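Local structure of oxidoreductase (3HJ9) at residues A[14-19]-A[123-128]; A[66-71]-A[173-178]; A[142-147]-A[200-205]. The protein binds flavin mononucleotide and is probably an FMN-dependent oxidoreductase of the nitroreductase family. All blocks are in the same frame, centred on the assembly; numbering follows the deposited sequence.

Contact 1 (A[14-19]-A[123-128])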
ATOM      1  N   LYS A  14       7.139  22.355  17.226  1.00 30.44           N
ATOM      2  CA  LYS A  14       6.887  22.375  18.675  1.00 32.27           C
ATOM      3  C   LYS A  14       5.774  23.362  19.069  1.00 33.48           C
ATOM      4  O   LYS A  14       5.637  24.435  18.467  1.00 33.42           O
ATOM      5  CB  LYS A  14       8.184  22.722  19.423  1.00 31.69           C
ATOM      6  N   GLY A  15       4.971  22.960  20.055  1.00 34.41           N
ATOM      7  CA  GLY A  15       3.955  23.821  20.659  1.00 34.71           C
ATOM      8  C   GLY A  15       2.598  24.014  20.014  1.00 34.89           C
ATOM      9  O   GLY A  15       1.735  24.587  20.657  1.00 35.74           O
ATOM     10  N   LEU A  16       2.394  23.562  18.775  1.00 34.78           N
ATOM     11  CA  LEU A  16       1.084  23.730  18.100  1.00 35.06           C
ATOM     12  C   LEU A  16      -0.066  23.032  18.842  1.00 35.02           C
ATOM     13  O   LEU A  16       0.088  21.912  19.327  1.00 36.48           O
ATOM     14  CB  LEU A  16       1.096  23.274  16.617  1.00 35.14           C
ATOM     15  CG  LEU A  16       1.098  24.342  15.510  1.00 35.39           C
ATOM     16  CD1 LEU A  16       2.232  25.334  15.643  1.00 35.15           C
ATOM     17  CD2 LEU A  16       1.085  23.655  14.123  1.00 35.03           C
ATOM     18  N   LEU A  17      -1.185  23.730  18.979  1.00 33.99           N
ATOM     19  CA  LEU A  17      -2.384  23.161  19.569  1.00 32.83           C
ATOM     20  C   LEU A  17      -3.396  22.968  18.460  1.00 31.43           C
ATOM     21  O   LEU A  17      -3.213  23.482  17.354  1.00 30.52           O
ATOM     22  CB  LEU A  17      -2.944  24.053  20.665  1.00 32.46           C
ATOM     23  CG  LEU A  17      -2.067  24.103  21.920  1.00 33.09           C
ATOM     24  CD1 LEU A  17      -2.618  25.136  22.906  1.00 32.29           C
ATOM     25  CD2 LEU A  17      -1.920  22.695  22.578  1.00 33.05           C
ATOM     26  N   PRO A  18      -4.444  22.173  18.724  1.00 30.44           N
ATOM     27  CA  PRO A  18      -5.477  22.073  17.704  1.00 29.26           C
ATOM     28  C   PRO A  18      -6.173  23.423  17.527  1.00 25.50           C
ATOM     29  O   PRO A  18      -6.407  24.120  18.514  1.00 25.13           O
ATOM     30  CB  PRO A  18      -6.439  21.049  18.307  1.00 30.32           C
ATOM     31  CG  PRO A  18      -5.540  20.202  19.169  1.00 30.56           C
ATOM     32  CD  PRO A  18      -4.709  21.235  19.831  1.00 30.40           C
ATOM     33  N   ARG A  19      -6.456  23.787  16.280  1.00 22.67           N
ATOM     34  CA  ARG A  19      -7.164  25.021  15.990  1.00 20.44           C
ATOM     35  C   ARG A  19      -8.671  24.793  16.244  1.00 18.60           C
ATOM     36  O   ARG A  19      -9.153  23.619  16.195  1.00 18.64           O
ATOM     37  CB  ARG A  19      -6.939  25.470  14.553  1.00 20.75           C
ATOM     38  CG  ARG A  19      -5.528  25.961  14.274  1.00 22.07           C
ATOM     39  CD  ARG A  19      -5.394  26.394  12.830  1.00 23.43           C
ATOM     40  NE  ARG A  19      -5.563  25.242  11.945  1.00 24.76           N
ATOM     41  CZ  ARG A  19      -4.656  24.293  11.734  1.00 27.03           C
ATOM     42  NH1 ARG A  19      -3.448  24.337  12.310  1.00 28.48           N
ATOM     43  NH2 ARG A  19      -4.946  23.277  10.923  1.00 28.33           N
ATOM     44  N   ARG A 123      -5.783  19.471  11.188  1.00 16.94           N
ATOM     45  CA  ARG A 123      -5.029  19.345   9.949  1.00 17.83           C
ATOM     46  C   ARG A 123      -3.584  19.798  10.196  1.00 19.12           C
ATOM     47  O   ARG A 123      -3.342  20.753  10.941  1.00 17.50           O
ATOM     48  CB  ARG A 123      -5.651  20.154   8.843  1.00 17.46           C
ATOM     49  CG  ARG A 123      -6.991  19.594   8.400  1.00 16.94           C
ATOM     50  CD  ARG A 123      -7.585  20.503   7.353  1.00 17.21           C
ATOM     51  NE  ARG A 123      -7.884  21.813   7.928  1.00 16.42           N
ATOM     52  CZ  ARG A 123      -8.051  22.945   7.250  1.00 15.76           C
ATOM     53  NH1 ARG A 123      -7.979  22.992   5.920  1.00 16.20           N
ATOM     54  NH2 ARG A 123      -8.323  24.060   7.916  1.00 16.94           N
ATOM     55  N   SER A 124      -2.667  19.120   9.508  1.00 21.45           N
ATOM     56  CA  SER A 124      -1.217  19.290   9.621  1.00 23.56           C
ATOM     57  C   SER A 124      -0.705  19.382  11.079  1.00 22.19           C
ATOM     58  O   SER A 124      -0.118  20.381  11.506  1.00 22.30           O
ATOM     59  CB  SER A 124      -0.678  20.396   8.714  1.00 26.22           C
ATOM     60  OG  SER A 124      -1.265  21.625   9.034  1.00 29.63           O
HETATM   61  N   MSE A 125      -0.987  18.303  11.813  1.00 21.68           N
HETATM   62  CA  MSE A 125      -0.558  18.110  13.199  0.50 21.48           C
HETATM   63  C   MSE A 125       0.383  16.901  13.252  1.00 20.92           C
HETATM   64  O   MSE A 125       0.428  16.191  14.250  1.00 22.21           O
HETATM   65  CB  MSE A 125      -1.782  17.914  14.108  0.50 21.84           C
HETATM   66  CG  MSE A 125      -2.711  19.097  14.166  0.50 22.18           C
HETATM   67 SE   MSE A 125      -1.857  20.631  14.986  0.38 23.05          SE
HETATM   68  CE  MSE A 125      -1.416  19.776  16.654  0.50 22.17           C
ATOM     69  N   THR A 126       1.148  16.670  12.182  1.00 20.58           N
ATOM     70  CA  THR A 126       2.098  15.536  12.171  1.00 20.11           C
ATOM     71  C   THR A 126       3.260  15.743  13.144  1.00 18.12           C
ATOM     72  O   THR A 126       3.913  14.796  13.476  1.00 19.58           O
ATOM     73  CB  THR A 126       2.723  15.250  10.788  1.00 20.63           C
ATOM     74  OG1 THR A 126       3.586  16.328  10.437  1.00 21.35           O
ATOM     75  CG2 THR A 126       1.662  14.999   9.713  1.00 20.12           C
ATOM     76  N   GLY A 127       3.517  16.972  13.579  1.00 16.59           N
ATOM     77  CA  GLY A 127       4.602  17.269  14.481  1.00 16.24           C
ATOM     78  C   GLY A 127       5.969  17.442  13.828  1.00 15.54           C
ATOM     79  O   GLY A 127       6.956  17.590  14.538  1.00 13.83           O
ATOM     80  N   TYR A 128       6.053  17.389  12.493  1.00 16.50           N
ATOM     81  CA  TYR A 128       7.315  17.609  11.778  1.00 16.64           C
ATOM     82  C   TYR A 128       7.148  18.516  10.570  1.00 16.34           C
ATOM     83  O   TYR A 128       6.099  18.495   9.909  1.00 14.63           O
ATOM     84  CB  TYR A 128       7.912  16.288  11.331  1.00 17.48           C
ATOM     85  CG  TYR A 128       8.421  15.469  12.486  1.00 17.90           C
ATOM     86  CD1 TYR A 128       7.630  14.461  13.052  1.00 19.22           C
ATOM     87  CD2 TYR A 128       9.676  15.736  13.052  1.00 17.48           C
ATOM     88  CE1 TYR A 128       8.101  13.693  14.129  1.00 19.88           C
ATOM     89  CE2 TYR A 128      10.140  15.013  14.150  1.00 18.29           C
ATOM     90  CZ  TYR A 128       9.355  13.988  14.666  1.00 19.25           C
ATOM     91  OH  TYR A 128       9.808  13.252  15.696  1.00 20.43           O
TER
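The backbone oxygen of R123 receives the hydrogen bond that runs between segments 14-19 and 123-128: NH2 of R19 lies 3.0 Å from R123 O. An N-H...O angle of 158° makes the bond fairly straight on the donor side, and the oxygen sits close to the guanidinium plane, at its edge. At the acceptor the fit is looser, because the donor is tilted 34° from the carbonyl plane. The bend of the R19 chain about CG-CD (chi3 -65°) turns the guanidinium toward the R123 backbone, where R123 CB also meets the edge of the group, 3.8 Å from R19 NH2. S124 OG approaches the same carbonyl oxygen from its own segment, but that bond is weak and its proton unsettled.

R19 NH2 and R123 NE are 4.4 Å apart, two like charges whose proximity D121 probably eases: its OD2 forms a salt bridge with R19 NE and its OD1 one with R123 NE. These polar contacts tie the N-terminal arm around R19 to the loop between strands 120-121 and 128-129, which leads to the FMN-binding residue D130 of the nitroreductase fold; the side chains of S124 and D130 are about 7 Å apart.

Further along, the contact passes to the M125 side chain, which packs on backbone oxygens and on L16. This selenomethionine, given in one of two deposited conformers so that its exact contacts are less certain, is bent at chi2 and chi3, which brings its end against the 16-18 backbone: CE is 3.7 Å from L16 O, and SE is 3.9 Å from L17 O. L16 adds its CB, 4.3 Å from M125 SE. M125 and P18 also touch H196 of helix 190-196.

Contact 2 (A[66-71]-A[173-178])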
ATOM      1  N   SER A  66     -16.689  11.125  -0.229  1.00 21.02           N
ATOM      2  CA  SER A  66     -17.280   9.791  -0.137  1.00 20.97           C
ATOM      3  C   SER A  66     -16.485   8.734  -0.875  1.00 20.92           C
ATOM      4  O   SER A  66     -16.139   7.703  -0.298  1.00 20.22           O
ATOM      5  CB  SER A  66     -18.710   9.818  -0.676  1.00 20.60           C
ATOM      6  OG  SER A  66     -19.250   8.517  -0.814  1.00 21.18           O
ATOM      7  N   GLU A  67     -16.211   8.992  -2.151  1.00 20.83           N
ATOM      8  CA  GLU A  67     -15.466   8.050  -2.985  1.00 20.86           C
ATOM      9  C   GLU A  67     -14.019   7.805  -2.502  1.00 19.02           C
ATOM     10  O   GLU A  67     -13.555   6.682  -2.525  1.00 19.02           O
ATOM     11  CB  GLU A  67     -15.537   8.457  -4.463  1.00 21.64           C
ATOM     12  CG  GLU A  67     -16.948   8.342  -5.035  1.00 23.28           C
ATOM     13  CD  GLU A  67     -17.059   8.758  -6.479  1.00 24.88           C
ATOM     14  OE1 GLU A  67     -16.153   9.461  -6.983  1.00 27.23           O
ATOM     15  OE2 GLU A  67     -18.058   8.365  -7.120  1.00 28.10           O
ATOM     16  N   LEU A  68     -13.363   8.849  -2.022  1.00 18.82           N
ATOM     17  CA  LEU A  68     -12.002   8.791  -1.450  1.00 18.31           C
ATOM     18  C   LEU A  68     -11.965   7.862  -0.237  1.00 19.33           C
ATOM     19  O   LEU A  68     -11.098   6.942  -0.145  1.00 19.33           O
ATOM     20  CB  LEU A  68     -11.554  10.202  -0.993  1.00 18.72           C
ATOM     21  CG  LEU A  68     -10.262  10.347  -0.181  1.00 19.62           C
ATOM     22  CD1 LEU A  68      -9.033   9.899  -1.026  1.00 17.87           C
ATOM     23  CD2 LEU A  68     -10.125  11.792   0.363  1.00 19.21           C
ATOM     24  N   LEU A  69     -12.888   8.121   0.694  1.00 18.33           N
ATOM     25  CA  LEU A  69     -12.999   7.313   1.900  1.00 18.30           C
ATOM     26  C   LEU A  69     -13.326   5.856   1.547  1.00 16.74           C
ATOM     27  O   LEU A  69     -12.711   4.985   2.094  1.00 16.94           O
ATOM     28  CB  LEU A  69     -13.994   7.903   2.917  1.00 17.41           C
ATOM     29  CG  LEU A  69     -13.492   9.188   3.592  1.00 18.19           C
ATOM     30  CD1 LEU A  69     -14.618   9.841   4.333  1.00 18.25           C
ATOM     31  CD2 LEU A  69     -12.322   8.923   4.541  1.00 18.11           C
ATOM     32  N   TRP A  70     -14.269   5.633   0.628  1.00 17.03           N
ATOM     33  CA  TRP A  70     -14.605   4.277   0.173  1.00 17.51           C
ATOM     34  C   TRP A  70     -13.389   3.584  -0.504  1.00 17.41           C
ATOM     35  O   TRP A  70     -13.143   2.384  -0.261  1.00 17.79           O
ATOM     36  CB  TRP A  70     -15.816   4.294  -0.744  1.00 17.37           C
ATOM     37  CG  TRP A  70     -16.189   2.938  -1.172  1.00 16.77           C
ATOM     38  CD1 TRP A  70     -16.949   2.038  -0.494  1.00 17.46           C
ATOM     39  CD2 TRP A  70     -15.785   2.309  -2.375  1.00 17.29           C
ATOM     40  NE1 TRP A  70     -17.036   0.864  -1.201  1.00 17.91           N
ATOM     41  CE2 TRP A  70     -16.325   1.003  -2.365  1.00 17.05           C
ATOM     42  CE3 TRP A  70     -15.006   2.723  -3.466  1.00 17.78           C
ATOM     43  CZ2 TRP A  70     -16.131   0.104  -3.412  1.00 17.81           C
ATOM     44  CZ3 TRP A  70     -14.812   1.826  -4.525  1.00 18.21           C
ATOM     45  CH2 TRP A  70     -15.384   0.536  -4.491  1.00 18.05           C
ATOM     46  N   ALA A  71     -12.694   4.320  -1.381  1.00 17.01           N
ATOM     47  CA  ALA A  71     -11.489   3.827  -2.046  1.00 17.70           C
ATOM     48  C   ALA A  71     -10.499   3.359  -0.972  1.00 19.45           C
ATOM     49  O   ALA A  71     -10.099   2.179  -0.979  1.00 19.03           O
ATOM     50  CB  ALA A  71     -10.857   4.899  -2.979  1.00 17.62           C
ATOM     51  N   LEU A 173      -4.433   6.588  -5.962  1.00 15.32           N
ATOM     52  CA  LEU A 173      -5.003   6.205  -7.251  1.00 15.62           C
ATOM     53  C   LEU A 173      -6.356   6.897  -7.481  1.00 15.67           C
ATOM     54  O   LEU A 173      -6.601   7.430  -8.586  1.00 16.58           O
ATOM     55  CB  LEU A 173      -5.093   4.662  -7.405  1.00 15.41           C
ATOM     56  CG  LEU A 173      -3.731   3.935  -7.477  1.00 15.65           C
ATOM     57  CD1 LEU A 173      -3.875   2.413  -7.372  1.00 14.97           C
ATOM     58  CD2 LEU A 173      -2.912   4.338  -8.732  1.00 14.08           C
ATOM     59  N   TYR A 174      -7.193   6.953  -6.435  1.00 16.48           N
ATOM     60  CA  TYR A 174      -8.456   7.706  -6.526  1.00 17.28           C
ATOM     61  C   TYR A 174      -8.156   9.189  -6.842  1.00 16.77           C
ATOM     62  O   TYR A 174      -8.751   9.761  -7.767  1.00 15.79           O
ATOM     63  CB  TYR A 174      -9.366   7.541  -5.288  1.00 17.41           C
ATOM     64  CG  TYR A 174     -10.564   8.388  -5.455  1.00 18.69           C
ATOM     65  CD1 TYR A 174     -11.632   7.972  -6.257  1.00 19.78           C
ATOM     66  CD2 TYR A 174     -10.588   9.685  -4.934  1.00 20.47           C
ATOM     67  CE1 TYR A 174     -12.726   8.827  -6.487  1.00 20.11           C
ATOM     68  CE2 TYR A 174     -11.675  10.544  -5.165  1.00 20.55           C
ATOM     69  CZ  TYR A 174     -12.736  10.107  -5.921  1.00 20.46           C
ATOM     70  OH  TYR A 174     -13.773  10.983  -6.141  1.00 21.43           O
ATOM     71  N   CYS A 175      -7.198   9.775  -6.132  1.00 16.42           N
ATOM     72  CA  CYS A 175      -6.843  11.181  -6.358  1.00 18.03           C
ATOM     73  C   CYS A 175      -6.423  11.443  -7.802  1.00 18.41           C
ATOM     74  O   CYS A 175      -6.882  12.431  -8.420  1.00 19.03           O
ATOM     75  CB  CYS A 175      -5.797  11.662  -5.356  1.00 18.97           C
ATOM     76  SG  CYS A 175      -6.534  11.799  -3.717  1.00 21.56           S
ATOM     77  N   ALA A 176      -5.635  10.515  -8.350  1.00 17.68           N
ATOM     78  CA  ALA A 176      -5.188  10.570  -9.746  1.00 18.27           C
ATOM     79  C   ALA A 176      -6.384  10.471 -10.692  1.00 17.71           C
ATOM     80  O   ALA A 176      -6.445  11.222 -11.658  1.00 17.11           O
ATOM     81  CB  ALA A 176      -4.152   9.468 -10.056  1.00 16.98           C
ATOM     82  N   SER A 177      -7.323   9.553 -10.417  1.00 19.50           N
ATOM     83  CA  SER A 177      -8.543   9.432 -11.254  1.00 20.20           C
ATOM     84  C   SER A 177      -9.413  10.689 -11.241  1.00 19.62           C
ATOM     85  O   SER A 177     -10.014  10.987 -12.233  1.00 21.98           O
ATOM     86  CB  SER A 177      -9.450   8.272 -10.817  1.00 20.76           C
ATOM     87  OG  SER A 177     -10.171   8.581  -9.617  1.00 22.36           O
ATOM     88  N   ALA A 178      -9.495  11.373 -10.097  1.00 19.65           N
ATOM     89  CA  ALA A 178     -10.370  12.552  -9.877  1.00 19.55           C
ATOM     90  C   ALA A 178      -9.706  13.937  -9.994  1.00 20.73           C
ATOM     91  O   ALA A 178     -10.350  14.957  -9.675  1.00 22.57           O
ATOM     92  CB  ALA A 178     -11.027  12.433  -8.497  1.00 18.55           C
TER
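Y174 lays one ring face against the backbone of helix 62-73, with E67 C 4.2 Å above the ring plane over its centre and L68 N displaced toward the rim. CG of Y174 stands opposite the backbone N (chi1 177°), which sends the ring outward from its own helix across the gap. The E67 side chain crosses this ring at about a right angle, its carboxylate plane turned 81° from the ring plane. From there E67 OE1 takes the hydrogen bond of Y174 OH at 2.9 Å through its anti lone pair, while E67 OE2 faces K63 in a salt bridge that probably favours the charged carboxylate.

Smaller side chains fill in nearer the Y174 backbone. A71 CB meets Y174 CB at 3.8 Å, and L68 CD1 reaches C175 SG at 4.1 Å; L68 and C175 both also touch I211 of strand 203-212. The segment axes approach to 10.0 Å at 148°, a roughly antiparallel helix pair bridged by one large aromatic. W70 meets W47 of the second subunit and L173 meets its counterpart there, a helical interface characteristic of the nitroreductase homodimer.

Contact 3 (A[142-147]-A[200-205])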
ATOM      1  N   VAL A 142      -4.870   4.895  11.543  1.00 16.12           N
ATOM      2  CA  VAL A 142      -4.587   4.550  12.927  1.00 16.45           C
ATOM      3  C   VAL A 142      -4.616   3.049  13.116  1.00 17.28           C
ATOM      4  O   VAL A 142      -5.610   2.435  12.773  1.00 19.81           O
ATOM      5  CB  VAL A 142      -5.598   5.193  13.854  1.00 15.82           C
ATOM      6  CG1 VAL A 142      -5.382   4.741  15.333  1.00 16.26           C
ATOM      7  CG2 VAL A 142      -5.536   6.739  13.718  1.00 14.06           C
ATOM      8  N   ALA A 143      -3.553   2.478  13.695  1.00 18.85           N
ATOM      9  CA  ALA A 143      -3.473   1.019  13.983  1.00 19.41           C
ATOM     10  C   ALA A 143      -4.130   0.756  15.312  1.00 19.95           C
ATOM     11  O   ALA A 143      -3.855   1.459  16.294  1.00 19.14           O
ATOM     12  CB  ALA A 143      -2.031   0.487  14.021  1.00 19.36           C
ATOM     13  N   ASN A 144      -4.971  -0.270  15.345  1.00 19.01           N
ATOM     14  CA  ASN A 144      -5.643  -0.686  16.540  1.00 21.00           C
ATOM     15  C   ASN A 144      -4.960  -1.929  17.091  1.00 20.22           C
ATOM     16  O   ASN A 144      -5.248  -3.055  16.672  1.00 19.68           O
ATOM     17  CB  ASN A 144      -7.129  -0.908  16.286  1.00 23.22           C
ATOM     18  CG  ASN A 144      -7.913  -0.905  17.576  1.00 25.87           C
ATOM     19  OD1 ASN A 144      -7.551  -1.578  18.558  1.00 25.12           O
ATOM     20  ND2 ASN A 144      -8.949  -0.068  17.616  1.00 29.35           N
ATOM     21  N   HIS A 145      -4.076  -1.712  18.064  1.00 20.06           N
ATOM     22  CA  HIS A 145      -3.319  -2.801  18.691  1.00 19.68           C
ATOM     23  C   HIS A 145      -4.176  -3.839  19.426  1.00 19.33           C
ATOM     24  O   HIS A 145      -3.754  -4.996  19.576  1.00 17.15           O
ATOM     25  CB  HIS A 145      -2.163  -2.251  19.567  1.00 20.19           C
ATOM     26  CG  HIS A 145      -1.042  -1.645  18.767  1.00 21.44           C
ATOM     27  ND1 HIS A 145       0.073  -2.361  18.383  1.00 21.38           N
ATOM     28  CD2 HIS A 145      -0.874  -0.396  18.258  1.00 21.93           C
ATOM     29  CE1 HIS A 145       0.877  -1.587  17.673  1.00 21.52           C
ATOM     30  NE2 HIS A 145       0.322  -0.389  17.576  1.00 22.22           N
ATOM     31  N   GLY A 146      -5.373  -3.443  19.861  1.00 20.36           N
ATOM     32  CA  GLY A 146      -6.331  -4.369  20.482  1.00 21.14           C
ATOM     33  C   GLY A 146      -6.794  -5.505  19.572  1.00 21.80           C
ATOM     34  O   GLY A 146      -7.096  -6.568  20.058  1.00 22.80           O
ATOM     35  N   ARG A 147      -6.803  -5.279  18.255  1.00 24.01           N
ATOM     36  CA  ARG A 147      -7.175  -6.287  17.250  1.00 25.91           C
ATOM     37  C   ARG A 147      -5.968  -7.065  16.676  1.00 25.74           C
ATOM     38  O   ARG A 147      -6.147  -7.883  15.755  1.00 26.89           O
ATOM     39  CB  ARG A 147      -7.930  -5.622  16.103  1.00 28.59           C
ATOM     40  CG  ARG A 147      -9.218  -4.899  16.526  1.00 31.65           C
ATOM     41  CD  ARG A 147      -9.664  -3.930  15.466  1.00 33.90           C
ATOM     42  NE  ARG A 147     -10.462  -2.814  15.999  1.00 36.65           N
ATOM     43  CZ  ARG A 147     -10.722  -1.655  15.356  1.00 37.96           C
ATOM     44  NH1 ARG A 147     -10.278  -1.401  14.109  1.00 36.64           N
ATOM     45  NH2 ARG A 147     -11.453  -0.718  15.983  1.00 39.36           N
ATOM     46  N   ASN A 200      -7.525   6.197  22.045  1.00 19.56           N
ATOM     47  CA  ASN A 200      -7.370   5.285  23.188  1.00 20.59           C
ATOM     48  C   ASN A 200      -5.928   4.835  23.268  1.00 19.17           C
ATOM     49  O   ASN A 200      -5.193   4.996  22.285  1.00 16.94           O
ATOM     50  CB  ASN A 200      -8.242   4.042  23.011  1.00 22.76           C
ATOM     51  CG  ASN A 200      -9.708   4.371  22.980  1.00 25.29           C
ATOM     52  OD1 ASN A 200     -10.167   5.279  23.670  1.00 28.43           O
ATOM     53  ND2 ASN A 200     -10.460   3.629  22.185  1.00 28.02           N
ATOM     54  N   GLU A 201      -5.541   4.251  24.409  1.00 19.05           N
ATOM     55  CA  GLU A 201      -4.161   3.754  24.607  1.00 21.47           C
ATOM     56  C   GLU A 201      -3.674   2.765  23.559  1.00 21.81           C
ATOM     57  O   GLU A 201      -2.520   2.853  23.142  1.00 21.15           O
ATOM     58  CB  GLU A 201      -3.947   3.131  25.988  1.00 22.90           C
ATOM     59  CG  GLU A 201      -3.872   4.164  27.098  1.00 25.62           C
ATOM     60  CD  GLU A 201      -3.517   3.562  28.471  1.00 27.35           C
ATOM     61  OE1 GLU A 201      -2.789   2.534  28.540  1.00 28.73           O
ATOM     62  OE2 GLU A 201      -3.952   4.145  29.490  1.00 29.29           O
ATOM     63  N   ASP A 202      -4.564   1.862  23.128  1.00 21.15           N
ATOM     64  CA  ASP A 202      -4.242   0.843  22.117  1.00 21.89           C
ATOM     65  C   ASP A 202      -4.304   1.315  20.630  1.00 20.49           C
ATOM     66  O   ASP A 202      -4.165   0.491  19.737  1.00 20.65           O
ATOM     67  CB  ASP A 202      -5.078  -0.447  22.363  1.00 23.17           C
ATOM     68  CG  ASP A 202      -6.580  -0.268  22.103  1.00 24.73           C
ATOM     69  OD1 ASP A 202      -7.004   0.788  21.600  1.00 26.27           O
ATOM     70  OD2 ASP A 202      -7.352  -1.199  22.427  1.00 28.14           O
ATOM     71  N   GLU A 203      -4.469   2.620  20.376  1.00 19.09           N
ATOM     72  CA  GLU A 203      -4.580   3.185  19.025  1.00 19.47           C
ATOM     73  C   GLU A 203      -3.359   4.010  18.678  1.00 18.82           C
ATOM     74  O   GLU A 203      -3.051   4.949  19.378  1.00 20.18           O
ATOM     75  CB  GLU A 203      -5.841   4.045  18.915  1.00 20.38           C
ATOM     76  CG  GLU A 203      -7.098   3.203  18.909  1.00 22.64           C
ATOM     77  CD  GLU A 203      -8.404   3.971  19.099  1.00 24.69           C
ATOM     78  OE1 GLU A 203      -8.410   5.138  19.592  1.00 26.38           O
ATOM     79  OE2 GLU A 203      -9.460   3.367  18.780  1.00 27.08           O
ATOM     80  N   GLU A 204      -2.703   3.692  17.570  1.00 18.81           N
ATOM     81  CA  GLU A 204      -1.449   4.338  17.171  1.00 19.25           C
ATOM     82  C   GLU A 204      -1.527   4.884  15.742  1.00 19.28           C
ATOM     83  O   GLU A 204      -1.755   4.101  14.824  1.00 15.15           O
ATOM     84  CB  GLU A 204      -0.313   3.312  17.243  1.00 19.67           C
ATOM     85  CG  GLU A 204       1.051   3.854  16.785  1.00 21.00           C
ATOM     86  CD  GLU A 204       2.179   2.863  16.933  1.00 21.90           C
ATOM     87  OE1 GLU A 204       1.956   1.687  16.557  1.00 22.89           O
ATOM     88  OE2 GLU A 204       3.295   3.286  17.362  1.00 21.76           O
ATOM     89  N   PRO A 205      -1.345   6.215  15.552  1.00 18.01           N
ATOM     90  CA  PRO A 205      -1.256   6.751  14.189  1.00 18.43           C
ATOM     91  C   PRO A 205      -0.023   6.180  13.487  1.00 18.85           C
ATOM     92  O   PRO A 205       1.046   6.175  14.102  1.00 18.90           O
ATOM     93  CB  PRO A 205      -1.080   8.275  14.388  1.00 18.14           C
ATOM     94  CG  PRO A 205      -1.308   8.551  15.821  1.00 18.94           C
ATOM     95  CD  PRO A 205      -1.248   7.268  16.590  1.00 18.99           C
TER
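H145 and E204 meet through a histidine-carboxylate hydrogen bond, NE2 of H145 lying 2.8 Å from OE1 of E204 with an N-H...O angle of 159°. The acceptor lies nearly in the imidazole plane, at the ring edge, whereas the donor reaches OE1 from 42° above the carboxylate plane. E204 has CG anti to the backbone N (chi1 177°) and an extended chain beyond it, which carries the carboxylate out to the NE2 edge of the ring, its plane turned well away from the ring plane. Its other oxygen, OE2, forms a salt bridge with R190, so the group is probably kept ionised.

The histidine is also fixed at its backbone: H145 N donates to D202 O at 2.8 Å.

Behind these contacts stands an antiparallel strand pair. A143 and E204 form a hydrogen-bonded pair, with A143 N to E204 O at 2.7 Å and E204 N to A143 O at 2.8 Å. On either side of it, V142-P205 and N144-E203 are non-hydrogen-bonded pairs. Two CA-H...O contacts lie beside the bonds, V142 CA to E204 O at 3.4 Å and E203 CA to A143 O at 3.3 Å. The pair joins strands 137-144 and 203-212, neighbours in the antiparallel sheet that forms the core of the nitroreductase fold. A143 and E204 face helix 156-177, touching S160 and E157. On the opposite face V142 CG1 packs 3.7 Å from E203 CB, and both residues touch Y97 of strand 94-100.

Further out, the type I turn N200-E203 leads into the second strand. N200 N donates to E203 OE1 at 2.8 Å, which ties the start of the turn to the side chain at its end. Past N144 the first strand gives way to a 3-10 segment, and there the D202 carboxylate lies near G146 CA and N144 OD1.

Overall arrangement
From the N terminus, contact 1 opens in the arm at 14-19 and closes at 123-128, enclosing 103 residues. Within that loop helix 62-73 opens contact 2, which stays open until helix 156-177 reaches 173-178, so contacts 1 and 2 cross. Contact 3 starts at 142-147, after contact 1 has closed, and ends at 200-205: it follows contact 1 in series and crosses contact 2. Contact 1 joins two loops, contact 2 two helices, and contact 3 two neighbouring strands of the sheet. Contact 2 lies on the opposite side of the chain's centre from both others, its centre 26 Å from that of contact 1 and 25 Å from that of contact 3.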